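Side-chain contact in capsid polyprotein (Turkey astrovirus 2, PDB 3TS3), which probably self-assembles into the icosahedral capsid of the virus, this piece being the projection domain that forms the capsid spike: residues P55-R60 and D141-M146. Residues are numbered along the deposited sequence; the frame is centred on the assembly and turned at random. Where two conformers were deposited one is given.
Sequences PSIGYR and DPVISM
Val143 sends both methyls from strand 142-148 to the face of strand 56-59 that carries the Ile57 and Tyr59 side chains, one methyl to each. At Val143, chi1 of 60° sets CG1 between the backbone N and the carbonyl carbon and CG2 anti to that N. CG1 ends 4.1 Å from Tyr59 CB, so the tyrosine meets the valine with the root of its side chain; its ring meets that of Tyr192, the planes at about 50°. CG2 comes 3.9 Å from Ile57 CG2, methyl against methyl at a slant; in Ile57 this is the branch anti to the backbone N, while CG1, which carries CD1, lies beside that N (chi1 -65°). Phe157 touches both Ile57 and Val143, and Gln118 both Tyr59 and Val143. Further along, Ser145 OG is hydrogen-bonded to Trp190 O and Arg153 NE. The two strands belong to different antiparallel sheets, 56-59 pairing with 67-70. With about 102 Å² buried in all, the contact is small and rests on van der Waals packing and probably the exclusion of water from the buried Ile57 and Val143, with no hydrogen bond between the two segments, so the contact is non-directional.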
ATOM      1  N   PRO C  55       8.038  -2.627 -25.475  1.00  9.62           N
ATOM      2  CA  PRO C  55       7.160  -3.603 -24.831  1.00  9.49           C
ATOM      3  C   PRO C  55       5.688  -3.180 -24.852  1.00  9.35           C
ATOM      4  O   PRO C  55       5.383  -1.997 -24.804  1.00  8.84           O
ATOM      5  CB  PRO C  55       7.683  -3.636 -23.392  1.00  9.66           C
ATOM      6  CG  PRO C  55       8.251  -2.276 -23.180  1.00  9.42           C
ATOM      7  CD  PRO C  55       8.890  -1.924 -24.502  1.00  9.50           C
ATOM      8  N   SER C  56       4.797  -4.161 -24.924  1.00  9.50           N
ATOM      9  CA  SER C  56       3.366  -3.911 -24.877  1.00  9.96           C
ATOM     10  C   SER C  56       2.637  -5.071 -24.233  1.00  9.93           C
ATOM     11  O   SER C  56       3.159  -6.173 -24.164  1.00 10.45           O
ATOM     12  CB  SER C  56       2.799  -3.700 -26.281  1.00 10.23           C
ATOM     13  OG  SER C  56       2.662  -4.934 -26.959  1.00 10.59           O
ATOM     14  N   ILE C  57       1.416  -4.806 -23.788  1.00 10.18           N
ATOM     15  CA  ILE C  57       0.529  -5.848 -23.323  1.00 10.87           C
ATOM     16  C   ILE C  57      -0.660  -5.854 -24.286  1.00 11.41           C
ATOM     17  O   ILE C  57      -1.309  -4.843 -24.473  1.00 11.54           O
ATOM     18  CB  ILE C  57       0.025  -5.559 -21.902  1.00 11.27           C
ATOM     19  CG1 ILE C  57       1.182  -5.598 -20.892  1.00 11.73           C
ATOM     20  CG2 ILE C  57      -1.055  -6.562 -21.508  1.00 11.09           C
ATOM     21  CD1 ILE C  57       1.932  -6.910 -20.843  1.00 14.39           C
ATOM     22  N   GLY C  58      -0.929  -7.000 -24.896  1.00 11.61           N
ATOM     23  CA  GLY C  58      -2.014  -7.112 -25.846  1.00 12.44           C
ATOM     24  C   GLY C  58      -3.319  -7.622 -25.272  1.00 13.17           C
ATOM     25  O   GLY C  58      -3.332  -8.448 -24.371  1.00 12.76           O
ATOM     26  N   TYR C  59      -4.422  -7.131 -25.819  1.00 14.22           N
ATOM     27  CA  TYR C  59      -5.734  -7.586 -25.399  1.00 15.92           C
ATOM     28  C   TYR C  59      -6.735  -7.591 -26.549  1.00 17.34           C
ATOM     29  O   TYR C  59      -6.489  -6.995 -27.588  1.00 17.29           O
ATOM     30  CB  TYR C  59      -6.248  -6.787 -24.199  1.00 15.67           C
ATOM     31  CG  TYR C  59      -6.455  -5.302 -24.416  1.00 15.49           C
ATOM     32  CD1 TYR C  59      -7.707  -4.801 -24.710  1.00 15.30           C
ATOM     33  CD2 TYR C  59      -5.409  -4.406 -24.292  1.00 15.15           C
ATOM     34  CE1 TYR C  59      -7.914  -3.455 -24.881  1.00 15.55           C
ATOM     35  CE2 TYR C  59      -5.605  -3.054 -24.462  1.00 16.06           C
ATOM     36  CZ  TYR C  59      -6.860  -2.583 -24.759  1.00 15.10           C
ATOM     37  OH  TYR C  59      -7.068  -1.235 -24.936  1.00 16.29           O
ATOM     38  N   ARG C  60      -7.856  -8.276 -26.351  1.00 18.91           N
ATOM     39  CA  ARG C  60      -8.877  -8.403 -27.389  1.00 20.76           C
ATOM     40  C   ARG C  60      -9.898  -7.273 -27.352  1.00 21.26           C
ATOM     41  O   ARG C  60     -10.342  -6.849 -26.291  1.00 21.87           O
ATOM     42  CB  ARG C  60      -9.584  -9.756 -27.285  1.00 21.18           C
ATOM     43  CG  ARG C  60     -10.753  -9.922 -28.235  1.00 24.54           C
ATOM     44  CD  ARG C  60     -11.471 -11.254 -28.008  1.00 29.21           C
ATOM     45  NE  ARG C  60     -10.533 -12.370 -28.010  1.00 32.14           N
ATOM     46  CZ  ARG C  60     -10.340 -13.189 -29.036  1.00 33.57           C
ATOM     47  NH1 ARG C  60     -11.030 -13.031 -30.154  1.00 35.03           N
ATOM     48  NH2 ARG C  60      -9.460 -14.177 -28.940  1.00 34.59           N
ATOM     49  N   ASP C 141      -7.252 -14.728 -20.622  1.00 11.79           N
ATOM     50  CA  ASP C 141      -7.103 -14.516 -19.182  1.00 11.34           C
ATOM     51  C   ASP C 141      -7.339 -13.048 -18.891  1.00 10.72           C
ATOM     52  O   ASP C 141      -6.962 -12.205 -19.676  1.00 10.85           O
ATOM     53  CB  ASP C 141      -5.697 -14.896 -18.710  1.00 11.71           C
ATOM     54  CG  ASP C 141      -5.544 -16.385 -18.458  1.00 13.02           C
ATOM     55  OD1 ASP C 141      -6.552 -17.102 -18.480  1.00 15.32           O
ATOM     56  OD2 ASP C 141      -4.406 -16.817 -18.235  1.00 13.72           O
ATOM     57  N   PRO C 142      -7.940 -12.738 -17.752  1.00  9.94           N
ATOM     58  CA  PRO C 142      -8.198 -11.333 -17.448  1.00  9.47           C
ATOM     59  C   PRO C 142      -6.904 -10.535 -17.360  1.00  9.53           C
ATOM     60  O   PRO C 142      -5.934 -11.014 -16.805  1.00  9.16           O
ATOM     61  CB  PRO C 142      -8.855 -11.399 -16.071  1.00  9.23           C
ATOM     62  CG  PRO C 142      -9.587 -12.706 -16.072  1.00  8.78           C
ATOM     63  CD  PRO C 142      -8.723 -13.645 -16.891  1.00  9.36           C
ATOM     64  N   VAL C 143      -6.906  -9.339 -17.935  1.00  9.40           N
ATOM     65  CA  VAL C 143      -5.791  -8.421 -17.804  1.00  9.74           C
ATOM     66  C   VAL C 143      -6.304  -7.024 -17.473  1.00  9.58           C
ATOM     67  O   VAL C 143      -7.327  -6.597 -17.987  1.00  9.51           O
ATOM     68  CB  VAL C 143      -4.862  -8.418 -19.042  1.00 10.10           C
ATOM     69  CG1 VAL C 143      -5.601  -8.010 -20.297  1.00 11.51           C
ATOM     70  CG2 VAL C 143      -3.666  -7.519 -18.802  1.00 11.26           C
ATOM     71  N   ILE C 144      -5.604  -6.341 -16.579  1.00  9.16           N
ATOM     72  CA  ILE C 144      -6.002  -5.001 -16.181  1.00  9.23           C
ATOM     73  C   ILE C 144      -4.841  -4.020 -16.284  1.00  8.61           C
ATOM     74  O   ILE C 144      -3.772  -4.271 -15.766  1.00  8.22           O
ATOM     75  CB  ILE C 144      -6.555  -4.982 -14.741  1.00  9.37           C
ATOM     76  CG1 ILE C 144      -7.793  -5.875 -14.628  1.00  9.75           C
ATOM     77  CG2 ILE C 144      -6.872  -3.557 -14.302  1.00  9.71           C
ATOM     78  CD1 ILE C 144      -8.223  -6.150 -13.196  1.00 10.76           C
ATOM     79  N   SER C 145      -5.081  -2.895 -16.943  1.00  8.44           N
ATOM     80  CA  SER C 145      -4.100  -1.824 -17.051  1.00  8.50           C
ATOM     81  C   SER C 145      -3.990  -1.089 -15.717  1.00  8.26           C
ATOM     82  O   SER C 145      -4.983  -0.638 -15.184  1.00  8.85           O
ATOM     83  CB  SER C 145      -4.560  -0.865 -18.147  1.00  9.12           C
ATOM     84  OG  SER C 145      -3.895   0.373 -18.083  1.00  9.58           O
ATOM     85  N   MET C 146      -2.776  -0.969 -15.191  1.00  8.29           N
ATOM     86  CA  MET C 146      -2.442  -0.424 -13.916  0.50  7.67           C
ATOM     87  C   MET C 146      -1.304   0.526 -14.097  1.00  8.17           C
ATOM     88  O   MET C 146      -0.539   0.469 -15.030  1.00  8.32           O
ATOM     89  CB  MET C 146      -2.038  -1.514 -12.909  0.50  7.46           C
ATOM     90  CG  MET C 146      -3.026  -2.676 -12.749  0.50  5.32           C
ATOM     91  SD  MET C 146      -4.536  -2.214 -11.872  0.50  3.34           S
ATOM     92  CE  MET C 146      -3.935  -1.897 -10.212  0.50  4.26           C
TER